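Local structure of oxidoreductase (Bordetella pertussis, 3Q2K) at residues Ile26-Gly37 with Asn92-Thr100; Gly171-Asn179 with Trp249-Ile257. The protein probably oxidises the sugar of UDP-N-acetylglucosaminuronic acid with NAD as cofactor, a step toward 2,3-diacetamido-2,3-dideoxy-D-mannuronic acid. All coordinates share one frame; numbering follows the deposited sequence.

How the contacts relate
The two contacts sit in different domains of the chain, on opposite sides of its centre, about 39 Å apart between centres and about 21 Å between nearest atoms. Contact 1 pairs two central strands of the parallel NAD-binding Rossmann sheet, and its C-terminal end, Val36, Gly37, Ala99 and Thr100, lines the cofactor pocket. Contact 2 joins parallel neighbours in the mixed sheet of the C-terminal domain and touches no ligand: the side chain of Val178 stays about 12 Å from the bound UDP-sugar. That sugar is also about 11 Å from the side chain of Ala99 in contact 1. Contact 2 instead turns one sheet face, with Thr177 and Ser256, toward a second subunit.

Contact 1 of 2, residues Ile26-Gly37 with Asn92-Thr100; sequences ITDRKIRFGLVG and NADALVLAT. With NAI (1,4-dihydronicotinamide adenine dinucleotide), chain U.
Asp94 and Arg29 meet end-on: NH2 of Arg29 gives OD1 of Asp94 a 2.9 Å bond and NH1 reaches OD2 at 3.1 Å, both on the syn side of a carboxylate turned 26° from the guanidinium plane. The anti side of OD2 takes the backbone N of Arg32 at 2.8 Å, which leaves that oxygen gripped twice. With its CG anti to the carbonyl carbon (chi1 -63°), Asp94 sends the carboxylate back over the start of strand 31-36, where Ile26 CD1 packs against it. CZ of Arg32 lies over one face of the Arg29 guanidinium, displaced toward its rim; the Arg32 guanidinium itself reaches Asp94 by charge alone. Beyond this end the strands run parallel, 28° apart, as central neighbours of a Rossmann sheet. Gly34 is bonded twice to the same neighbouring strand, through N to Ala95 O and through O to Val97 N at 2.6 Å; Leu96 CD2 packs directly on Gly34 CA at 3.5 Å. On the face of Phe33 and Leu35, Leu35 CD1 meets Val97 CG1 at 3.5 Å beneath helix 42-50. Val36 faces the other way, toward helix 105-114, and its CG1 touches the adenine at C2A of the dinucleotide, 3.8 Å off. Thr100 CG2 comes within 3.4 Å of adenine N3A, while the carbonyl of Thr100 is hydrogen-bonded by His105, another residue of the NADH site.

Contact 2 of 2, residues Gly171-Asn179 with Trp249-Ile257; sequences GRIYMVTVN and WRHGAMGSI
A chi1 of -174° carries Arg172 CG anti to its own N, and a bend at chi2 (56°) then swings the guanidinium to the turn at His251, whose carbonyl O accepts NH1 of Arg172 at 3.0 Å. A water bridges the same place, accepting from Arg172 NE and donating to the carbonyl O atoms of Ile173 and His251. The His251 ring leans back over Trp249 CB within the type I turn from Trp249 to Gly252, and NE2 of His251 is bound to Val220 O. Past the turn, strands 173-179 and 254-257 run parallel, and Val176 N meets Met254 O at 2.9 Å, in the carbonyl plane. On the face toward helix 210-220, Val176 CB rests 3.7 Å from Trp249 CH2, the two side chains crossing at about a right angle, while Val178 and Ile257 lie side by side. Tyr174 and Met175 both oppose Leu275, a classic beta bulge at the other edge of strand 173-181. On the reverse face Thr177 CG2 touches Ser256 OG at 3.5 Å, and that hydroxyl bonds to Asn258 of its own chain and to Asn258 and Ser256 of a second subunit. One face is thus greasy and closed by a helix, whereas the other puts a buried hydroxyl into the subunit interface, where polar partners from both chains satisfy it.

Contact 1 of 2, residues Ile26-Gly37 with Asn92-Thr100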
loop_
_atom_site.group_PDB
_atom_site.type_symbol
_atom_site.label_atom_id
_atom_site.label_comp_id
_atom_site.label_asym_id
_atom_site.label_seq_id
_atom_site.Cartn_x
_atom_site.Cartn_y
_atom_site.Cartn_z
ATOM N N ILE C 26 -43.885 -0.793 30.831
ATOM C CA ILE C 26 -44.137 -0.656 32.260
ATOM C C ILE C 26 -45.040 0.554 32.457
ATOM O O ILE C 26 -44.633 1.721 32.434
ATOM C CB ILE C 26 -42.829 -0.559 33.074
ATOM C CG1 ILE C 26 -42.046 -1.870 32.967
ATOM C CG2 ILE C 26 -43.135 -0.288 34.539
ATOM C CD1 ILE C 26 -40.603 -1.801 33.442
ATOM N N THR C 27 -46.310 0.213 32.629
ATOM C CA THR C 27 -47.377 1.195 32.584
ATOM C C THR C 27 -48.108 1.353 33.919
ATOM O O THR C 27 -48.616 2.440 34.184
ATOM C CB THR C 27 -48.311 0.872 31.398
ATOM O OG1 THR C 27 -48.974 2.067 30.971
ATOM C CG2 THR C 27 -49.346 -0.194 31.733
ATOM N N ASP C 28 -48.134 0.347 34.791
ATOM C CA ASP C 28 -48.904 0.463 36.033
ATOM C C ASP C 28 -48.220 0.540 37.397
ATOM O O ASP C 28 -48.799 0.047 38.365
ATOM C CB ASP C 28 -49.985 -0.620 36.096
ATOM C CG ASP C 28 -50.896 -0.615 34.884
ATOM O OD1 ASP C 28 -51.384 0.462 34.471
ATOM O OD2 ASP C 28 -51.112 -1.723 34.349
ATOM N N ARG C 29 -47.065 1.198 37.477
ATOM C CA ARG C 29 -46.246 1.281 38.686
ATOM C C ARG C 29 -44.947 1.957 38.272
ATOM O O ARG C 29 -44.470 1.725 37.162
ATOM C CB ARG C 29 -45.870 -0.129 39.148
ATOM C CG ARG C 29 -44.884 -0.880 38.257
ATOM C CD ARG C 29 -44.913 -2.349 38.643
ATOM N NE ARG C 29 -44.011 -3.244 37.923
ATOM C CZ ARG C 29 -42.734 -2.970 37.657
ATOM N NH1 ARG C 29 -42.189 -1.794 37.930
ATOM N NH2 ARG C 29 -41.950 -3.859 37.067
ATOM N N LYS C 30 -44.336 2.746 39.148
ATOM C CA LYS C 30 -43.061 3.373 38.811
ATOM C C LYS C 30 -41.997 2.405 38.293
ATOM O O LYS C 30 -41.872 1.279 38.781
ATOM C CB LYS C 30 -42.527 4.163 40.007
ATOM C CG LYS C 30 -43.465 5.281 40.436
ATOM C CD LYS C 30 -42.924 6.040 41.634
ATOM C CE LYS C 30 -43.268 5.332 42.933
ATOM N NZ LYS C 30 -42.603 6.056 44.049
ATOM N N ILE C 31 -41.226 2.851 37.306
ATOM C CA ILE C 31 -40.093 2.087 36.797
ATOM C C ILE C 31 -39.087 1.870 37.925
ATOM O O ILE C 31 -38.678 2.832 38.574
ATOM C CB ILE C 31 -39.368 2.874 35.680
ATOM C CG1 ILE C 31 -40.272 3.031 34.456
ATOM C CG2 ILE C 31 -38.111 2.138 35.210
ATOM C CD1 ILE C 31 -40.464 1.719 33.718
ATOM N N ARG C 32 -38.631 0.630 38.095
ATOM C CA ARG C 32 -37.520 0.329 38.994
ATOM C C ARG C 32 -36.136 0.279 38.336
ATOM O O ARG C 32 -35.809 -0.657 37.601
ATOM C CB ARG C 32 -37.744 -1.017 39.683
ATOM C CG ARG C 32 -38.497 -0.978 41.007
ATOM C CD ARG C 32 -39.987 -1.281 40.908
ATOM N NE ARG C 32 -40.287 -2.682 40.619
ATOM C CZ ARG C 32 -41.384 -3.321 41.013
ATOM N NH1 ARG C 32 -42.306 -2.714 41.749
ATOM N NH2 ARG C 32 -41.571 -4.593 40.693
ATOM N N PHE C 33 -35.301 1.266 38.644
ATOM C CA PHE C 33 -33.936 1.387 38.137
ATOM C C PHE C 33 -32.882 0.884 39.115
ATOM O O PHE C 33 -32.993 1.095 40.320
ATOM C CB PHE C 33 -33.540 2.850 37.939
ATOM C CG PHE C 33 -34.053 3.463 36.673
ATOM C CD1 PHE C 33 -33.450 3.191 35.461
ATOM C CD2 PHE C 33 -35.111 4.348 36.713
ATOM C CE1 PHE C 33 -33.908 3.791 34.310
ATOM C CE2 PHE C 33 -35.578 4.945 35.564
ATOM C CZ PHE C 33 -34.977 4.662 34.363
ATOM N N GLY C 34 -31.815 0.306 38.574
ATOM C CA GLY C 34 -30.656 -0.062 39.377
ATOM C C GLY C 34 -29.453 0.669 38.821
ATOM O O GLY C 34 -29.312 0.780 37.604
ATOM N N LEU C 35 -28.611 1.179 39.714
ATOM C CA LEU C 35 -27.387 1.864 39.321
ATOM C C LEU C 35 -26.152 1.024 39.629
ATOM O O LEU C 35 -25.973 0.535 40.746
ATOM C CB LEU C 35 -27.307 3.221 40.021
ATOM C CG LEU C 35 -26.045 4.040 39.739
ATOM C CD1 LEU C 35 -25.998 4.395 38.271
ATOM C CD2 LEU C 35 -26.034 5.330 40.554
ATOM N N VAL C 36 -25.318 0.826 38.613
ATOM C CA VAL C 36 -24.085 0.049 38.745
ATOM C C VAL C 36 -22.892 0.989 38.567
ATOM O O VAL C 36 -22.659 1.522 37.481
ATOM C CB VAL C 36 -24.029 -1.030 37.656
ATOM C CG1 VAL C 36 -22.808 -1.932 37.818
ATOM C CG2 VAL C 36 -25.338 -1.808 37.651
ATOM N N GLY C 37 -22.141 1.188 39.646
ATOM C CA GLY C 37 -21.050 2.154 39.700
ATOM C C GLY C 37 -21.425 3.429 40.436
ATOM O O GLY C 37 -22.231 4.223 39.946
ATOM N N ASN C 92 -34.574 -6.799 41.885
ATOM C CA ASN C 92 -35.635 -6.815 40.881
ATOM C C ASN C 92 -35.720 -5.589 39.965
ATOM O O ASN C 92 -36.803 -5.292 39.458
ATOM C CB ASN C 92 -36.982 -7.006 41.584
ATOM C CG ASN C 92 -37.480 -5.725 42.233
ATOM O OD1 ASN C 92 -38.611 -5.299 41.993
ATOM N ND2 ASN C 92 -36.631 -5.069 43.013
ATOM N N ALA C 93 -34.635 -4.844 39.763
ATOM C CA ALA C 93 -34.710 -3.612 38.972
ATOM C C ALA C 93 -35.140 -3.914 37.539
ATOM O O ALA C 93 -34.850 -5.005 37.036
ATOM C CB ALA C 93 -33.394 -2.842 38.994
ATOM N N ASP C 94 -35.893 -3.011 36.914
ATOM C CA ASP C 94 -36.422 -3.274 35.571
ATOM C C ASP C 94 -35.355 -2.985 34.528
ATOM O O ASP C 94 -35.350 -3.569 33.442
ATOM C CB ASP C 94 -37.635 -2.412 35.205
ATOM C CG ASP C 94 -38.810 -2.693 36.127
ATOM O OD1 ASP C 94 -39.171 -3.884 36.253
ATOM O OD2 ASP C 94 -39.345 -1.754 36.753
ATOM N N ALA C 95 -34.450 -2.098 34.927
ATOM C CA ALA C 95 -33.390 -1.569 34.077
ATOM C C ALA C 95 -32.145 -1.247 34.898
ATOM O O ALA C 95 -32.211 -0.624 35.955
ATOM C CB ALA C 95 -33.881 -0.313 33.373
ATOM N N LEU C 96 -30.982 -1.648 34.403
ATOM C CA LEU C 96 -29.750 -1.278 35.081
ATOM C C LEU C 96 -28.958 -0.183 34.380
ATOM O O LEU C 96 -28.750 -0.188 33.164
ATOM C CB LEU C 96 -28.920 -2.540 35.283
ATOM C CG LEU C 96 -29.712 -3.237 36.386
ATOM C CD1 LEU C 96 -29.574 -4.738 36.252
ATOM C CD2 LEU C 96 -29.117 -2.754 37.695
ATOM N N VAL C 97 -28.515 0.779 35.180
ATOM C CA VAL C 97 -27.763 1.898 34.639
ATOM C C VAL C 97 -26.278 1.612 34.807
ATOM O O VAL C 97 -25.831 1.267 35.904
ATOM C CB VAL C 97 -28.104 3.210 35.357
ATOM C CG1 VAL C 97 -27.097 4.255 34.911
ATOM C CG2 VAL C 97 -29.528 3.645 35.031
ATOM N N LEU C 98 -25.519 1.735 33.721
ATOM C CA LEU C 98 -24.111 1.337 33.768
ATOM C C LEU C 98 -23.208 2.570 33.814
ATOM O O LEU C 98 -23.118 3.353 32.863
ATOM C CB LEU C 98 -23.766 0.342 32.655
ATOM C CG LEU C 98 -24.683 -0.868 32.450
ATOM C CD1 LEU C 98 -24.340 -1.691 31.194
ATOM C CD2 LEU C 98 -24.593 -1.743 33.687
ATOM N N ALA C 99 -22.602 2.765 34.982
ATOM C CA ALA C 99 -21.955 4.031 35.323
ATOM C C ALA C 99 -20.528 3.684 35.700
ATOM O O ALA C 99 -19.872 4.394 36.455
ATOM C CB ALA C 99 -22.660 4.725 36.461
ATOM N N THR C 100 -20.091 2.534 35.196
ATOM C CA THR C 100 -18.758 2.026 35.469
ATOM C C THR C 100 -17.733 2.516 34.439
ATOM O O THR C 100 -18.080 3.226 33.492
ATOM C CB THR C 100 -18.815 0.490 35.455
ATOM O OG1 THR C 100 -19.605 0.071 34.332
ATOM C CG2 THR C 100 -19.443 0.001 36.761
HETATM P PA NAI U . -15.541 6.692 38.228
HETATM O O1A NAI U . -14.213 6.163 38.606
HETATM O O2A NAI U . -15.799 8.013 39.116
HETATM O O5B NAI U . -16.808 5.870 38.791
HETATM C C5B NAI U . -16.418 4.504 38.873
HETATM C C4B NAI U . -17.284 3.633 39.774
HETATM O O4B NAI U . -17.459 2.341 39.178
HETATM C C3B NAI U . -16.340 3.536 40.990
HETATM O O3B NAI U . -17.115 3.821 42.157
HETATM C C2B NAI U . -15.809 2.088 40.808
HETATM O O2B NAI U . -15.531 1.435 42.050
HETATM C C1B NAI U . -17.095 1.447 40.241
HETATM N N9A NAI U . -16.746 0.141 39.710
HETATM C C8A NAI U . -15.558 -0.267 39.188
HETATM N N7A NAI U . -15.695 -1.509 38.814
HETATM C C5A NAI U . -16.935 -1.983 39.070
HETATM C C6A NAI U . -17.629 -3.195 38.882
HETATM N N6A NAI U . -17.037 -4.294 38.285
HETATM N N1A NAI U . -18.901 -3.236 39.266
HETATM C C2A NAI U . -19.514 -2.190 39.792
HETATM N N3A NAI U . -18.902 -1.042 39.987
HETATM C C4A NAI U . -17.634 -0.897 39.626
HETATM O O3 NAI U . -15.514 7.360 36.770
HETATM P PN NAI U . -16.904 7.950 36.222
HETATM O O1N NAI U . -16.476 9.375 35.825
HETATM O O2N NAI U . -18.134 8.146 37.132
HETATM O O5D NAI U . -17.172 7.164 34.834
HETATM C C5D NAI U . -18.571 7.207 34.586
HETATM C C4D NAI U . -18.924 6.356 33.361
HETATM O O4D NAI U . -19.882 7.264 32.777
HETATM C C3D NAI U . -17.772 6.238 32.342
HETATM O O3D NAI U . -18.132 5.533 31.160
HETATM C C2D NAI U . -17.668 7.713 31.907
HETATM O O2D NAI U . -17.214 7.717 30.558
HETATM C C1D NAI U . -19.174 8.050 31.802
HETATM N N1N NAI U . -19.476 9.452 32.078
HETATM C C2N NAI U . -20.376 10.032 31.313
HETATM C C3N NAI U . -20.687 11.364 31.558
HETATM C C7N NAI U . -21.679 12.038 30.702
HETATM O O7N NAI U . -21.666 13.250 30.619
HETATM N N7N NAI U . -22.550 11.275 30.012
HETATM C C4N NAI U . -20.029 12.052 32.576
HETATM C C5N NAI U . -19.082 11.374 33.320
HETATM C C6N NAI U . -18.825 10.042 33.058
#

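Contact 2 of 2, residues Gly171-Asn179 with Trp249-Ile257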
loop_
_atom_site.group_PDB
_atom_site.type_symbol
_atom_site.label_atom_id
_atom_site.label_comp_id
_atom_site.label_asym_id
_atom_site.label_seq_id
_atom_site.Cartn_x
_atom_site.Cartn_y
_atom_site.Cartn_z
ATOM N N GLY C 171 -29.570 23.417 2.326
ATOM C CA GLY C 171 -29.235 22.898 1.003
ATOM C C GLY C 171 -28.112 21.885 1.136
ATOM O O GLY C 171 -27.874 21.289 2.192
ATOM N N ARG C 172 -27.373 21.723 0.044
ATOM C CA ARG C 172 -26.205 20.848 -0.012
ATOM C C ARG C 172 -25.250 21.287 1.093
ATOM O O ARG C 172 -24.843 22.443 1.079
ATOM C CB ARG C 172 -25.548 21.074 -1.372
ATOM C CG ARG C 172 -24.390 20.167 -1.734
ATOM C CD ARG C 172 -24.888 18.743 -1.635
ATOM N NE ARG C 172 -23.770 17.826 -1.804
ATOM C CZ ARG C 172 -23.138 17.673 -2.961
ATOM N NH1 ARG C 172 -22.151 16.792 -3.068
ATOM N NH2 ARG C 172 -23.503 18.417 -3.996
ATOM N N ILE C 173 -24.934 20.422 2.051
ATOM C CA ILE C 173 -23.949 20.674 3.098
ATOM C C ILE C 173 -22.512 20.555 2.601
ATOM O O ILE C 173 -22.123 19.578 1.967
ATOM C CB ILE C 173 -24.184 19.711 4.260
ATOM C CG1 ILE C 173 -25.621 19.932 4.728
ATOM C CG2 ILE C 173 -23.202 19.941 5.401
ATOM C CD1 ILE C 173 -25.637 20.435 6.124
ATOM N N TYR C 174 -21.673 21.548 2.871
ATOM C CA TYR C 174 -20.333 21.473 2.298
ATOM C C TYR C 174 -19.213 21.245 3.298
ATOM O O TYR C 174 -18.255 20.540 2.997
ATOM C CB TYR C 174 -19.965 22.798 1.640
ATOM C CG TYR C 174 -20.915 23.229 0.553
ATOM C CD1 TYR C 174 -21.280 22.341 -0.448
ATOM C CD2 TYR C 174 -21.413 24.526 0.527
ATOM C CE1 TYR C 174 -22.142 22.751 -1.448
ATOM C CE2 TYR C 174 -22.256 24.942 -0.482
ATOM C CZ TYR C 174 -22.610 24.052 -1.473
ATOM O OH TYR C 174 -23.484 24.440 -2.468
ATOM N N MET C 175 -19.261 21.924 4.439
ATOM C CA MET C 175 -18.070 21.967 5.280
ATOM C C MET C 175 -18.499 21.906 6.737
ATOM O O MET C 175 -19.486 22.524 7.135
ATOM C CB MET C 175 -17.220 23.203 4.953
ATOM C CG MET C 175 -16.284 23.694 6.057
ATOM S SD MET C 175 -14.885 22.556 6.227
ATOM C CE MET C 175 -14.308 22.428 4.534
ATOM N N VAL C 176 -17.825 21.065 7.510
ATOM C CA VAL C 176 -18.207 20.893 8.907
ATOM C C VAL C 176 -16.957 20.878 9.768
ATOM O O VAL C 176 -16.045 20.099 9.489
ATOM C CB VAL C 176 -18.950 19.578 9.188
ATOM C CG1 VAL C 176 -19.277 19.499 10.665
ATOM C CG2 VAL C 176 -20.241 19.513 8.405
ATOM N N THR C 177 -16.902 21.759 10.762
ATOM C CA THR C 177 -15.808 21.651 11.721
ATOM C C THR C 177 -16.313 21.638 13.158
ATOM O O THR C 177 -17.244 22.360 13.527
ATOM C CB THR C 177 -14.843 22.844 11.632
ATOM O OG1 THR C 177 -14.757 23.236 10.261
ATOM C CG2 THR C 177 -13.465 22.404 12.115
ATOM N N VAL C 178 -15.655 20.777 13.925
ATOM C CA VAL C 178 -15.943 20.540 15.331
ATOM C C VAL C 178 -14.669 20.671 16.164
ATOM O O VAL C 178 -13.653 20.053 15.843
ATOM C CB VAL C 178 -16.519 19.128 15.546
ATOM C CG1 VAL C 178 -16.669 18.868 17.029
ATOM C CG2 VAL C 178 -17.868 18.957 14.849
ATOM N N ASN C 179 -14.730 21.453 17.239
ATOM C CA ASN C 179 -13.570 21.706 18.090
ATOM C C ASN C 179 -13.873 21.275 19.518
ATOM O O ASN C 179 -14.874 21.706 20.084
ATOM C CB ASN C 179 -13.318 23.222 18.118
ATOM C CG ASN C 179 -12.606 23.723 16.867
ATOM O OD1 ASN C 179 -12.061 22.932 16.097
ATOM N ND2 ASN C 179 -12.630 25.031 16.629
ATOM N N TRP C 249 -18.079 12.988 4.059
ATOM C CA TRP C 249 -19.379 12.367 4.283
ATOM C C TRP C 249 -19.806 11.742 2.966
ATOM O O TRP C 249 -19.237 12.063 1.924
ATOM C CB TRP C 249 -20.418 13.422 4.691
ATOM C CG TRP C 249 -20.478 13.662 6.163
ATOM C CD1 TRP C 249 -21.364 13.103 7.045
ATOM C CD2 TRP C 249 -19.647 14.552 6.923
ATOM N NE1 TRP C 249 -21.112 13.568 8.314
ATOM C CE2 TRP C 249 -20.055 14.441 8.266
ATOM C CE3 TRP C 249 -18.541 15.355 6.617
ATOM C CZ2 TRP C 249 -19.415 15.141 9.289
ATOM C CZ3 TRP C 249 -17.926 16.071 7.632
ATOM C CH2 TRP C 249 -18.379 15.972 8.950
ATOM N N ARG C 250 -20.823 10.887 2.998
ATOM C CA ARG C 250 -21.220 10.143 1.797
ATOM C C ARG C 250 -21.888 11.118 0.834
ATOM O O ARG C 250 -21.735 10.991 -0.378
ATOM C CB ARG C 250 -22.206 9.010 2.136
ATOM C CG ARG C 250 -21.461 7.773 2.623
ATOM C CD ARG C 250 -22.350 6.546 2.591
ATOM N NE ARG C 250 -21.755 5.684 3.607
ATOM C CZ ARG C 250 -20.653 4.986 3.359
ATOM N NH1 ARG C 250 -20.122 4.209 4.291
ATOM N NH2 ARG C 250 -20.118 5.031 2.144
ATOM N N HIS C 251 -22.616 12.086 1.380
ATOM C CA HIS C 251 -23.211 13.097 0.511
ATOM C C HIS C 251 -22.140 14.095 0.084
ATOM O O HIS C 251 -22.424 15.026 -0.670
ATOM C CB HIS C 251 -24.411 13.776 1.182
ATOM C CG HIS C 251 -24.092 14.442 2.487
ATOM N ND1 HIS C 251 -23.061 15.342 2.638
ATOM C CD2 HIS C 251 -24.662 14.334 3.709
ATOM C CE1 HIS C 251 -22.971 15.713 3.901
ATOM N NE2 HIS C 251 -23.971 15.159 4.561
ATOM N N GLY C 252 -20.893 13.924 0.515
ATOM C CA GLY C 252 -19.876 14.784 -0.104
ATOM C C GLY C 252 -19.337 15.928 0.740
ATOM O O GLY C 252 -18.276 16.454 0.423
ATOM N N ALA C 253 -19.979 16.352 1.825
ATOM C CA ALA C 253 -19.307 17.370 2.626
ATOM C C ALA C 253 -18.009 16.833 3.221
ATOM O O ALA C 253 -17.782 15.623 3.337
ATOM C CB ALA C 253 -20.225 17.911 3.690
ATOM N N MET C 254 -17.124 17.769 3.539
ATOM C CA MET C 254 -15.862 17.467 4.211
ATOM C C MET C 254 -15.767 18.223 5.527
ATOM O O MET C 254 -16.445 19.231 5.726
ATOM C CB MET C 254 -14.686 17.905 3.332
ATOM C CG MET C 254 -14.444 16.914 2.196
ATOM S SD MET C 254 -13.782 17.603 0.664
ATOM C CE MET C 254 -15.148 18.574 0.030
ATOM N N GLY C 255 -14.889 17.784 6.422
ATOM C CA GLY C 255 -14.574 18.669 7.532
ATOM C C GLY C 255 -13.538 17.993 8.404
ATOM O O GLY C 255 -12.835 17.076 7.962
ATOM N N SER C 256 -13.461 18.514 9.623
ATOM C CA SER C 256 -12.600 17.972 10.671
ATOM C C SER C 256 -13.132 18.127 12.093
ATOM O O SER C 256 -14.014 18.944 12.399
ATOM C CB SER C 256 -11.210 18.604 10.610
ATOM O OG SER C 256 -11.287 19.997 10.853
ATOM N N ILE C 257 -12.558 17.279 12.938
ATOM C CA ILE C 257 -12.814 17.294 14.367
ATOM C C ILE C 257 -11.472 17.483 15.047
ATOM O O ILE C 257 -10.533 16.731 14.792
ATOM C CB ILE C 257 -13.599 16.068 14.866
ATOM C CG1 ILE C 257 -13.798 16.177 16.379
ATOM C CG2 ILE C 257 -12.926 14.758 14.421
ATOM C CD1 ILE C 257 -14.704 15.158 17.043
HETATM O O HOH W 1 -23.493 17.468 0.818
#